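Local coordinates for extracellular invertase (Aspergillus kawachii, PDB 5XH8), which hydrolyses terminal beta-fructofuranosides such as sucrose and, with high transfructosylation activity, probably passes fructosyl units on to build fructooligosaccharides such as 1-kestose, at residues Glu375-Ile381 with Glu410-Ile416; Pro306-Gly310 with Ala395-Val399; Glu538-Leu542 with Tyr554-Arg558; Pro382-Asp386 with Gly407-Leu411. One frame throughout, in Å; residues are numbered along the deposited sequence.

In the fold
Contacts 1 and 4 hold the same two strands, 366-385 and 408-418: contact 1 is their buried middle, and contact 4, farther from the chain centre and only partly buried, is where 366-385 runs out and 408-418 begins, and there a carboxylate and a proline stand beside the valines. Contact 2, also buried, brings a strand from another sheet against the segment leading into 398-403; it relies on side chains more than on paired backbones and touches contact 1 through Ser396 and Thr413. Contact 3, partly buried in the C-terminal region, adds a salt bridge and meets contact 1 through Gly557 and Ile416. In this example no strand pairing is self-contained.

Contact 1: residues Glu375-Ile381 with Glu410-Ile416; sequences ELRVLYI and ELQTLGI
Leu379 and Thr413 illustrate the reciprocal exchange that holds antiparallel strands: Leu379 N reaches Thr413 O at 2.8 Å, and Thr413 N gives a bond back to Leu379 O. Arg377 with Gly415 and Ile381 with Leu411 repeat it, although Ile381 N approaches from above the carbonyl plane of Leu411. On the face shared by these pairs, Leu379 CB packs 3.6 Å from Gly415 CA, a tight fit over the glycine, and the CB atoms of Ile381 and Leu411 meet at 4.0 Å. Tyr380 and Gln412 occupy the other face, lying alongside each other, with Gln412 CG 3.6 Å from Tyr380 CE1. Having CG anti to its backbone N (chi1 -167°), Gln412 also presses that methylene to 3.4 Å from Val378 CG1. In the next shell, Thr413 OG1 is hydrogen-bonded to Ser396 O, Leu255 and Trp291 of an adjoining sheet cover Leu414, and Arg558 lies against Leu379 and Ile381. Six consecutive residue pairs between strands whose axes are 136° apart make a strongly twisted antiparallel pairing, consistent with the twisted sheets of the GH32 five-bladed beta-propeller, here on the side that meets the C-terminal domain.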
loop_
_atom_site.group_PDB
_atom_site.type_symbol
_atom_site.label_atom_id
_atom_site.label_comp_id
_atom_site.label_asym_id
_atom_site.label_seq_id
_atom_site.Cartn_x
_atom_site.Cartn_y
_atom_site.Cartn_z
ATOM N N GLU A 375 30.124 -21.830 -6.012
ATOM C CA GLU A 375 31.028 -20.765 -5.571
ATOM C C GLU A 375 31.285 -19.825 -6.734
ATOM O O GLU A 375 31.567 -20.275 -7.853
ATOM C CB GLU A 375 32.354 -21.340 -5.021
ATOM C CG GLU A 375 32.195 -21.961 -3.660
ATOM C CD GLU A 375 33.462 -22.622 -3.149
ATOM O OE1 GLU A 375 34.526 -22.200 -3.589
ATOM O OE2 GLU A 375 33.403 -23.530 -2.287
ATOM N N LEU A 376 31.122 -18.520 -6.475
ATOM C CA LEU A 376 31.480 -17.490 -7.441
ATOM C C LEU A 376 32.715 -16.733 -6.941
ATOM O O LEU A 376 32.835 -16.430 -5.728
ATOM C CB LEU A 376 30.325 -16.528 -7.674
ATOM C CG LEU A 376 29.002 -17.129 -8.141
ATOM C CD1 LEU A 376 28.050 -15.991 -8.507
ATOM C CD2 LEU A 376 29.157 -18.086 -9.312
ATOM N N ARG A 377 33.643 -16.469 -7.860
ATOM C CA ARG A 377 34.901 -15.748 -7.530
ATOM C C ARG A 377 35.465 -15.113 -8.787
ATOM O O ARG A 377 35.025 -15.423 -9.893
ATOM C CB ARG A 377 35.932 -16.692 -6.894
ATOM C CG ARG A 377 36.574 -17.704 -7.848
ATOM C CD ARG A 377 37.426 -18.730 -7.109
ATOM N NE ARG A 377 38.136 -19.638 -8.018
ATOM C CZ ARG A 377 39.223 -19.329 -8.749
ATOM N NH1 ARG A 377 39.756 -18.095 -8.750
ATOM N NH2 ARG A 377 39.761 -20.263 -9.536
ATOM N N VAL A 378 36.449 -14.231 -8.619
ATOM C CA VAL A 378 37.119 -13.648 -9.785
ATOM C C VAL A 378 38.113 -14.692 -10.292
ATOM O O VAL A 378 38.901 -15.195 -9.511
ATOM C CB VAL A 378 37.832 -12.308 -9.472
ATOM C CG1 VAL A 378 38.441 -11.731 -10.744
ATOM C CG2 VAL A 378 36.844 -11.311 -8.897
ATOM N N LEU A 379 38.009 -15.069 -11.562
ATOM C CA LEU A 379 38.893 -16.084 -12.123
ATOM C C LEU A 379 39.871 -15.384 -13.049
ATOM O O LEU A 379 39.453 -14.569 -13.884
ATOM C CB LEU A 379 38.113 -17.155 -12.902
ATOM C CG LEU A 379 38.966 -18.156 -13.709
ATOM C CD1 LEU A 379 39.844 -18.978 -12.787
ATOM C CD2 LEU A 379 38.106 -19.074 -14.557
ATOM N N TYR A 380 41.158 -15.700 -12.902
ATOM C CA TYR A 380 42.180 -15.178 -13.825
ATOM C C TYR A 380 42.683 -16.265 -14.752
ATOM O O TYR A 380 42.918 -17.389 -14.318
ATOM C CB TYR A 380 43.338 -14.545 -13.061
ATOM C CG TYR A 380 42.913 -13.296 -12.330
ATOM C CD1 TYR A 380 42.836 -12.069 -12.990
ATOM C CD2 TYR A 380 42.544 -13.348 -10.989
ATOM C CE1 TYR A 380 42.437 -10.924 -12.313
ATOM C CE2 TYR A 380 42.135 -12.207 -10.313
ATOM C CZ TYR A 380 42.086 -11.009 -10.981
ATOM O OH TYR A 380 41.670 -9.905 -10.309
ATOM N N ILE A 381 42.807 -15.922 -16.030
ATOM C CA ILE A 381 43.336 -16.821 -17.029
ATOM C C ILE A 381 44.684 -16.246 -17.511
ATOM O O ILE A 381 44.697 -15.287 -18.296
ATOM C CB ILE A 381 42.376 -16.947 -18.217
ATOM C CG1 ILE A 381 40.954 -17.301 -17.743
ATOM C CG2 ILE A 381 42.889 -18.002 -19.184
ATOM C CD1 ILE A 381 39.939 -17.278 -18.862
ATOM N N GLU A 410 46.972 -11.382 -19.361
ATOM C CA GLU A 410 46.173 -12.007 -18.309
ATOM C C GLU A 410 44.706 -11.594 -18.496
ATOM O O GLU A 410 44.388 -10.396 -18.590
ATOM C CB GLU A 410 46.645 -11.589 -16.929
ATOM C CG GLU A 410 46.019 -12.426 -15.828
ATOM C CD GLU A 410 46.550 -12.099 -14.459
ATOM O OE1 GLU A 410 46.821 -10.911 -14.196
ATOM O OE2 GLU A 410 46.694 -13.029 -13.639
ATOM N N LEU A 411 43.819 -12.585 -18.559
ATOM C CA LEU A 411 42.388 -12.328 -18.667
ATOM C C LEU A 411 41.719 -12.485 -17.319
ATOM O O LEU A 411 42.214 -13.210 -16.437
ATOM C CB LEU A 411 41.733 -13.262 -19.673
ATOM C CG LEU A 411 42.155 -13.151 -21.139
ATOM C CD1 LEU A 411 41.288 -14.073 -21.980
ATOM C CD2 LEU A 411 42.075 -11.709 -21.646
ATOM N N GLN A 412 40.595 -11.787 -17.172
ATOM C CA GLN A 412 39.761 -11.845 -15.974
ATOM C C GLN A 412 38.326 -12.176 -16.385
ATOM O O GLN A 412 37.831 -11.674 -17.394
ATOM C CB GLN A 412 39.801 -10.500 -15.264
ATOM C CG GLN A 412 39.231 -10.489 -13.859
ATOM C CD GLN A 412 38.907 -9.083 -13.381
ATOM O OE1 GLN A 412 38.099 -8.375 -13.977
ATOM N NE2 GLN A 412 39.537 -8.681 -12.309
ATOM N N THR A 413 37.669 -13.019 -15.589
ATOM C CA THR A 413 36.277 -13.399 -15.825
ATOM C C THR A 413 35.653 -13.896 -14.521
ATOM O O THR A 413 36.321 -13.969 -13.468
ATOM C CB THR A 413 36.178 -14.480 -16.917
ATOM O OG1 THR A 413 34.825 -14.619 -17.352
ATOM C CG2 THR A 413 36.664 -15.816 -16.428
ATOM N N LEU A 414 34.373 -14.245 -14.581
ATOM C CA LEU A 414 33.702 -14.812 -13.406
ATOM C C LEU A 414 33.996 -16.316 -13.323
ATOM O O LEU A 414 33.730 -17.072 -14.266
ATOM C CB LEU A 414 32.186 -14.571 -13.443
ATOM C CG LEU A 414 31.432 -15.112 -12.217
ATOM C CD1 LEU A 414 31.752 -14.283 -10.982
ATOM C CD2 LEU A 414 29.931 -15.177 -12.461
ATOM N N GLY A 415 34.540 -16.718 -12.187
ATOM C CA GLY A 415 34.754 -18.122 -11.864
ATOM C C GLY A 415 33.468 -18.733 -11.322
ATOM O O GLY A 415 32.849 -18.169 -10.405
ATOM N N ILE A 416 33.069 -19.863 -11.917
ATOM C CA ILE A 416 31.875 -20.631 -11.559
ATOM C C ILE A 416 32.332 -22.065 -11.305
ATOM O O ILE A 416 32.796 -22.724 -12.226
ATOM C CB ILE A 416 30.819 -20.612 -12.716
ATOM C CG1 ILE A 416 30.485 -19.174 -13.142
ATOM C CG2 ILE A 416 29.559 -21.376 -12.298
ATOM C CD1 ILE A 416 29.681 -19.045 -14.405
#

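Contact 2: residues Pro306-Gly310 with Ala395-Val399; sequences PNMAG and ASWQV
Met308 reaches across to Trp397 and Gln398 with a side chain that starts cramped and finishes straight. Its CG sits between the backbone N and the carbonyl carbon (chi1 53°), the more hindered choice, after which the chain runs fully extended. This carries SD over the backbone of the opposite segment, 3.6 Å from Trp397 CA, and sets the methyl CE 3.8 Å from Gln398 NE2, which is itself probably hydrogen-bonded to Gln412 OE1. Nearer its root, Met308 CB rests 3.6 Å from Ala395 O. Gln398 adopts the same kind of first torsion (chi1 64°) and is likewise extended beyond CG, and the two long side chains cross at about a right angle; OE1 of Gln398 comes 3.6 Å from Asn307 CB.

Ser396 supplies the short side-chain hydrogen bond. Its OG, placed beside its own backbone N by a chi1 of -48°, donates to Ala309 O at 2.7 Å, tilted somewhat from the carbonyl plane. A weak backbone bond from Ala309 N to Ala395 O, 3.3 Å long, runs alongside, and Ala395 O has a second donor in Trp234 NE1. Trp397 turns away from the strand 302-311; Ala395 CB lies over one face of its indole, Phe527 and Trp239 meet it edge-to-face, and its NE1 bonds to Ala390 O.

Around this core, strand 286-298 pairs with 302-311 and supports Met308 through Trp291 and Ser293. Strand 408-418 lies on the other flank, where Gln398 pairs by backbone with Gln412, so the contact bridges two neighbouring sheets.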
loop_
_atom_site.group_PDB
_atom_site.type_symbol
_atom_site.label_atom_id
_atom_site.label_comp_id
_atom_site.label_asym_id
_atom_site.label_seq_id
_atom_site.Cartn_x
_atom_site.Cartn_y
_atom_site.Cartn_z
ATOM N N PRO A 306 28.489 -1.767 -16.651
ATOM C CA PRO A 306 28.992 -3.083 -17.048
ATOM C C PRO A 306 30.298 -3.053 -17.861
ATOM O O PRO A 306 30.393 -2.302 -18.839
ATOM C CB PRO A 306 27.869 -3.633 -17.931
ATOM C CG PRO A 306 26.643 -2.943 -17.466
ATOM C CD PRO A 306 27.094 -1.565 -17.082
ATOM N N ASN A 307 31.262 -3.896 -17.494
ATOM C CA ASN A 307 32.485 -4.059 -18.303
ATOM C C ASN A 307 32.681 -5.446 -18.912
ATOM O O ASN A 307 33.542 -5.607 -19.778
ATOM C CB ASN A 307 33.729 -3.632 -17.521
ATOM C CG ASN A 307 33.786 -4.233 -16.144
ATOM O OD1 ASN A 307 33.379 -5.383 -15.923
ATOM N ND2 ASN A 307 34.266 -3.448 -15.195
ATOM N N MET A 308 31.908 -6.434 -18.451
ATOM C CA MET A 308 31.834 -7.749 -19.079
ATOM C C MET A 308 30.601 -8.494 -18.543
ATOM O O MET A 308 30.051 -8.137 -17.499
ATOM C CB MET A 308 33.115 -8.567 -18.838
ATOM C CG MET A 308 33.542 -8.697 -17.380
ATOM S SD MET A 308 35.016 -9.703 -17.114
ATOM C CE MET A 308 35.196 -9.733 -15.342
ATOM N N ALA A 309 30.172 -9.521 -19.266
ATOM C CA ALA A 309 28.974 -10.262 -18.891
ATOM C C ALA A 309 28.936 -11.619 -19.583
ATOM O O ALA A 309 29.545 -11.822 -20.664
ATOM C CB ALA A 309 27.735 -9.460 -19.237
ATOM N N GLY A 310 28.217 -12.544 -18.950
ATOM C CA GLY A 310 28.078 -13.902 -19.460
ATOM C C GLY A 310 26.864 -14.566 -18.859
ATOM O O GLY A 310 25.994 -13.881 -18.303
ATOM N N ALA A 395 32.274 -9.062 -24.545
ATOM C CA ALA A 395 32.360 -10.490 -24.317
ATOM C C ALA A 395 32.342 -10.756 -22.815
ATOM O O ALA A 395 31.969 -9.878 -22.040
ATOM C CB ALA A 395 33.617 -11.041 -24.980
ATOM N N SER A 396 32.758 -11.951 -22.404
ATOM C CA SER A 396 32.666 -12.394 -20.996
ATOM C C SER A 396 33.959 -12.368 -20.239
ATOM O O SER A 396 34.096 -13.049 -19.213
ATOM C CB SER A 396 32.097 -13.812 -20.955
ATOM O OG SER A 396 30.955 -13.868 -21.785
ATOM N N TRP A 397 34.908 -11.565 -20.718
ATOM C CA TRP A 397 36.207 -11.450 -20.072
ATOM C C TRP A 397 36.813 -10.089 -20.389
ATOM O O TRP A 397 36.345 -9.393 -21.290
ATOM C CB TRP A 397 37.131 -12.563 -20.571
ATOM C CG TRP A 397 37.282 -12.541 -22.067
ATOM C CD1 TRP A 397 38.219 -11.834 -22.789
ATOM C CD2 TRP A 397 36.460 -13.220 -23.033
ATOM N NE1 TRP A 397 38.034 -12.045 -24.131
ATOM C CE2 TRP A 397 36.970 -12.891 -24.317
ATOM C CE3 TRP A 397 35.374 -14.107 -22.943
ATOM C CZ2 TRP A 397 36.414 -13.395 -25.506
ATOM C CZ3 TRP A 397 34.800 -14.590 -24.126
ATOM C CH2 TRP A 397 35.330 -14.234 -25.395
ATOM N N GLN A 398 37.854 -9.724 -19.653
ATOM C CA GLN A 398 38.645 -8.534 -19.984
ATOM C C GLN A 398 40.132 -8.699 -19.659
ATOM O O GLN A 398 40.528 -9.443 -18.729
ATOM C CB GLN A 398 38.096 -7.302 -19.275
ATOM C CG GLN A 398 38.188 -7.369 -17.763
ATOM C CD GLN A 398 37.339 -6.324 -17.078
ATOM O OE1 GLN A 398 36.896 -5.356 -17.697
ATOM N NE2 GLN A 398 37.115 -6.510 -15.781
ATOM N N VAL A 399 40.939 -7.964 -20.424
ATOM C CA VAL A 399 42.385 -7.956 -20.253
ATOM C C VAL A 399 42.693 -7.134 -19.015
ATOM O O VAL A 399 42.266 -6.005 -18.933
ATOM C CB VAL A 399 43.080 -7.334 -21.493
ATOM C CG1 VAL A 399 44.577 -7.139 -21.248
ATOM C CG2 VAL A 399 42.830 -8.187 -22.745
#

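Contact 3: residues Glu538-Leu542 with Tyr554-Arg558; sequences ETLDL and YANGR
Arg558 and Glu538 form an end-on, two-pronged salt bridge. NH1 of Arg558 reaches Glu538 OE2 at 2.8 Å, almost perfectly straight (176° at the hydrogen) and on the syn side, though tilted about 30° out of the carboxylate plane, while Arg558 NH2 meets Glu538 OE1 at 2.9 Å from above that plane. Both oxygens lie close to the guanidinium plane, whereas the carboxylate is turned 31° against it. Each group is also held from behind: OE1 of Glu538 accepts from Phe527 N, and NH2 of Arg558 gives a further bond to Arg525 O. The additional bonds would be expected to limit rotation of the pair.

The backbone is joined by Asn556 N, which donates to Asp541 O at 3.0 Å in the carbonyl plane. That oxygen also receives a CA-H contact from Ala555 CA, 3.2 Å away. The amide of Asn556 is tucked against the backbone of Thr539 and Asp541. Asp541 OD1 finds its partner in Gln461 NE2, and the hydroxyl of Tyr554 in Arg374 NE. Among the polar groups, Leu540 CD1 touches Ala555 CB at 3.9 Å.

Arg558 N closes a tight turn on Ala555 O, with Asn556 and Gly557 both at positive phi, close to a type I' beta turn. It links strands 550-555 and 559-564, beside the hairpin of 534-547 and 550-555, in the antiparallel sheet of the GH32 C-terminal beta-sandwich.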
loop_
_atom_site.group_PDB
_atom_site.type_symbol
_atom_site.label_atom_id
_atom_site.label_comp_id
_atom_site.label_asym_id
_atom_site.label_seq_id
_atom_site.Cartn_x
_atom_site.Cartn_y
_atom_site.Cartn_z
ATOM N N GLU A 538 43.873 -23.760 -25.840
ATOM C CA GLU A 538 43.571 -24.095 -24.441
ATOM C C GLU A 538 42.870 -25.455 -24.278
ATOM O O GLU A 538 42.007 -25.809 -25.062
ATOM C CB GLU A 538 42.669 -22.987 -23.874
ATOM C CG GLU A 538 42.384 -23.065 -22.391
ATOM C CD GLU A 538 41.599 -21.871 -21.888
ATOM O OE1 GLU A 538 41.021 -21.104 -22.687
ATOM O OE2 GLU A 538 41.563 -21.714 -20.668
ATOM N N THR A 539 43.261 -26.209 -23.260
ATOM C CA THR A 539 42.619 -27.480 -22.945
ATOM C C THR A 539 41.149 -27.266 -22.450
ATOM O O THR A 539 40.853 -26.302 -21.736
ATOM C CB THR A 539 43.476 -28.267 -21.922
ATOM O OG1 THR A 539 44.683 -28.703 -22.574
ATOM C CG2 THR A 539 42.759 -29.488 -21.381
ATOM N N LEU A 540 40.252 -28.143 -22.900
ATOM C CA LEU A 540 38.862 -28.177 -22.434
ATOM C C LEU A 540 38.820 -29.096 -21.234
ATOM O O LEU A 540 38.980 -30.311 -21.375
ATOM C CB LEU A 540 37.925 -28.694 -23.524
ATOM C CG LEU A 540 36.454 -28.903 -23.138
ATOM C CD1 LEU A 540 35.815 -27.587 -22.681
ATOM C CD2 LEU A 540 35.688 -29.517 -24.304
ATOM N N ASP A 541 38.709 -28.500 -20.057
ATOM C CA ASP A 541 38.544 -29.219 -18.801
ATOM C C ASP A 541 37.050 -29.376 -18.466
ATOM O O ASP A 541 36.412 -28.483 -17.898
ATOM C CB ASP A 541 39.290 -28.478 -17.697
ATOM C CG ASP A 541 39.377 -29.268 -16.429
ATOM O OD1 ASP A 541 39.140 -30.491 -16.461
ATOM O OD2 ASP A 541 39.682 -28.670 -15.387
ATOM N N LEU A 542 36.526 -30.547 -18.805
ATOM C CA LEU A 542 35.117 -30.832 -18.796
ATOM C C LEU A 542 34.744 -31.621 -17.542
ATOM O O LEU A 542 35.406 -32.599 -17.228
ATOM C CB LEU A 542 34.811 -31.636 -20.051
ATOM C CG LEU A 542 33.414 -31.644 -20.629
ATOM C CD1 LEU A 542 32.877 -30.235 -20.850
ATOM C CD2 LEU A 542 33.444 -32.446 -21.929
ATOM N N TYR A 554 30.008 -28.491 -16.586
ATOM C CA TYR A 554 30.969 -27.463 -16.253
ATOM C C TYR A 554 32.218 -27.533 -17.155
ATOM O O TYR A 554 32.661 -28.641 -17.549
ATOM C CB TYR A 554 31.412 -27.612 -14.805
ATOM C CG TYR A 554 30.303 -27.458 -13.764
ATOM C CD1 TYR A 554 29.474 -28.526 -13.421
ATOM C CD2 TYR A 554 30.106 -26.242 -13.106
ATOM C CE1 TYR A 554 28.462 -28.384 -12.467
ATOM C CE2 TYR A 554 29.112 -26.087 -12.133
ATOM C CZ TYR A 554 28.283 -27.150 -11.823
ATOM O OH TYR A 554 27.315 -26.971 -10.858
ATOM N N ALA A 555 32.804 -26.359 -17.434
ATOM C CA ALA A 555 34.083 -26.277 -18.179
ATOM C C ALA A 555 34.976 -25.150 -17.679
ATOM O O ALA A 555 34.528 -23.991 -17.523
ATOM C CB ALA A 555 33.843 -26.141 -19.673
ATOM N N ASN A 556 36.219 -25.516 -17.349
ATOM C CA ASN A 556 37.321 -24.566 -17.207
ATOM C C ASN A 556 37.095 -23.565 -16.079
ATOM O O ASN A 556 37.624 -22.450 -16.117
ATOM C CB ASN A 556 37.569 -23.860 -18.554
ATOM C CG ASN A 556 38.154 -24.802 -19.606
ATOM O OD1 ASN A 556 39.294 -24.625 -20.033
ATOM N ND2 ASN A 556 37.380 -25.783 -20.042
ATOM N N GLY A 557 36.301 -23.973 -15.076
ATOM C CA GLY A 557 35.932 -23.127 -13.939
ATOM C C GLY A 557 35.225 -21.831 -14.274
ATOM O O GLY A 557 35.210 -20.924 -13.436
ATOM N N ARG A 558 34.660 -21.734 -15.481
ATOM C CA ARG A 558 34.002 -20.511 -15.954
ATOM C C ARG A 558 32.775 -20.739 -16.838
ATOM O O ARG A 558 32.286 -19.811 -17.448
ATOM C CB ARG A 558 35.014 -19.633 -16.711
ATOM C CG ARG A 558 35.531 -20.214 -18.020
ATOM C CD ARG A 558 36.834 -19.525 -18.439
ATOM N NE ARG A 558 37.159 -19.751 -19.853
ATOM C CZ ARG A 558 38.287 -20.293 -20.332
ATOM N NH1 ARG A 558 39.268 -20.712 -19.525
ATOM N NH2 ARG A 558 38.433 -20.417 -21.650
#

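Contact 4: residues Pro382-Asp386 with Gly407-Leu411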
loop_
_atom_site.group_PDB
_atom_site.type_symbol
_atom_site.label_atom_id
_atom_site.label_comp_id
_atom_site.label_asym_id
_atom_site.label_seq_id
_atom_site.Cartn_x
_atom_site.Cartn_y
_atom_site.Cartn_z
ATOM N N PRO A 382 45.815 -16.818 -17.038
ATOM C CA PRO A 382 47.120 -16.263 -17.444
ATOM C C PRO A 382 47.660 -16.834 -18.759
ATOM O O PRO A 382 47.148 -17.830 -19.278
ATOM C CB PRO A 382 48.034 -16.612 -16.259
ATOM C CG PRO A 382 47.434 -17.840 -15.666
ATOM C CD PRO A 382 45.955 -17.826 -15.974
ATOM N N ASN A 383 48.679 -16.168 -19.298
ATOM C CA ASN A 383 49.471 -16.687 -20.420
ATOM C C ASN A 383 48.655 -16.920 -21.690
ATOM O O ASN A 383 48.937 -17.828 -22.469
ATOM C CB ASN A 383 50.205 -17.982 -20.018
ATOM C CG ASN A 383 51.048 -17.824 -18.760
ATOM O OD1 ASN A 383 51.567 -16.752 -18.455
ATOM N ND2 ASN A 383 51.199 -18.908 -18.028
ATOM N N VAL A 384 47.660 -16.073 -21.901
ATOM C CA VAL A 384 46.822 -16.120 -23.090
ATOM C C VAL A 384 47.522 -15.298 -24.159
ATOM O O VAL A 384 48.043 -14.222 -23.867
ATOM C CB VAL A 384 45.416 -15.527 -22.801
ATOM C CG1 VAL A 384 44.609 -15.283 -24.082
ATOM C CG2 VAL A 384 44.668 -16.443 -21.834
ATOM N N VAL A 385 47.474 -15.789 -25.396
ATOM C CA VAL A 385 48.112 -15.133 -26.519
ATOM C C VAL A 385 47.308 -13.893 -26.874
ATOM O O VAL A 385 46.089 -13.962 -27.042
ATOM C CB VAL A 385 48.221 -16.060 -27.753
ATOM C CG1 VAL A 385 48.712 -15.299 -28.991
ATOM C CG2 VAL A 385 49.127 -17.239 -27.438
ATOM N N ASP A 386 48.023 -12.773 -26.997
ATOM C CA ASP A 386 47.428 -11.480 -27.238
ATOM C C ASP A 386 47.060 -11.345 -28.709
ATOM O O ASP A 386 47.743 -10.669 -29.467
ATOM C CB ASP A 386 48.402 -10.379 -26.793
ATOM C CG ASP A 386 47.766 -9.001 -26.752
ATOM O OD1 ASP A 386 46.761 -8.752 -27.443
ATOM O OD2 ASP A 386 48.272 -8.150 -26.001
ATOM N N GLY A 407 54.337 -11.702 -25.422
ATOM C CA GLY A 407 53.241 -11.595 -26.396
ATOM C C GLY A 407 51.884 -12.011 -25.817
ATOM O O GLY A 407 50.956 -12.309 -26.571
ATOM N N THR A 408 51.770 -11.999 -24.484
ATOM C CA THR A 408 50.621 -12.556 -23.768
ATOM C C THR A 408 49.778 -11.488 -23.068
ATOM O O THR A 408 50.177 -10.322 -22.978
ATOM C CB THR A 408 51.071 -13.591 -22.705
ATOM O OG1 THR A 408 51.968 -12.984 -21.767
ATOM C CG2 THR A 408 51.758 -14.789 -23.346
ATOM N N VAL A 409 48.610 -11.913 -22.582
ATOM C CA VAL A 409 47.756 -11.128 -21.667
ATOM C C VAL A 409 47.252 -12.004 -20.504
ATOM O O VAL A 409 47.148 -13.228 -20.641
ATOM C CB VAL A 409 46.528 -10.504 -22.378
ATOM C CG1 VAL A 409 46.957 -9.391 -23.318
ATOM C CG2 VAL A 409 45.712 -11.545 -23.143
ATOM N N GLU A 410 46.972 -11.382 -19.361
ATOM C CA GLU A 410 46.173 -12.007 -18.309
ATOM C C GLU A 410 44.706 -11.594 -18.496
ATOM O O GLU A 410 44.388 -10.396 -18.590
ATOM C CB GLU A 410 46.645 -11.589 -16.929
ATOM C CG GLU A 410 46.019 -12.426 -15.828
ATOM C CD GLU A 410 46.550 -12.099 -14.459
ATOM O OE1 GLU A 410 46.821 -10.911 -14.196
ATOM O OE2 GLU A 410 46.694 -13.029 -13.639
ATOM N N LEU A 411 43.819 -12.585 -18.559
ATOM C CA LEU A 411 42.388 -12.328 -18.667
ATOM C C LEU A 411 41.719 -12.485 -17.319
ATOM O O LEU A 411 42.214 -13.210 -16.437
ATOM C CB LEU A 411 41.733 -13.262 -19.673
ATOM C CG LEU A 411 42.155 -13.151 -21.139
ATOM C CD1 LEU A 411 41.288 -14.073 -21.980
ATOM C CD2 LEU A 411 42.075 -11.709 -21.646
#
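Val384 and Val409 form the centre of this contact, a hydrogen-bonded antiparallel pair whose valines stand on the same face. Val409 N reaches Val384 O at 2.7 Å, nearly in line with the carbonyl, and the return bond from Val384 N to Val409 O is longer at 3.2 Å. A chi1 of -70° puts Val409 CG1 anti to the carbonyl carbon and leaves CG2 between the backbone N and that carbon, where it comes 4.0 Å from Val384 CB. CG1 of Val384 goes on to touch Leu411 CD1 at 4.1 Å. Ala390 of the short helix 388-391 covers both valines.

Asp386 adds the third main surface. Its backbone N bonds to Gly407 O at 3.0 Å, in the carbonyl plane. With CG anti to the backbone N (chi1 -169°), the side chain crosses Val409 at about a right angle; OD2 of Asp386 comes 3.2 Å from Val409 CG1 and also forms a salt bridge to Arg391. At the start of the second strand, Gly407 and Thr408 both face Asp403 in a G1 beta bulge, the glycine at positive phi. Apolar packing thus dominates on the face carrying Val384, Val409 and Leu411, and the carboxylate of Asp386, at the end of strand 366-385, is paired with Arg391, which would be expected to lower the cost of leaving it beside a methyl group.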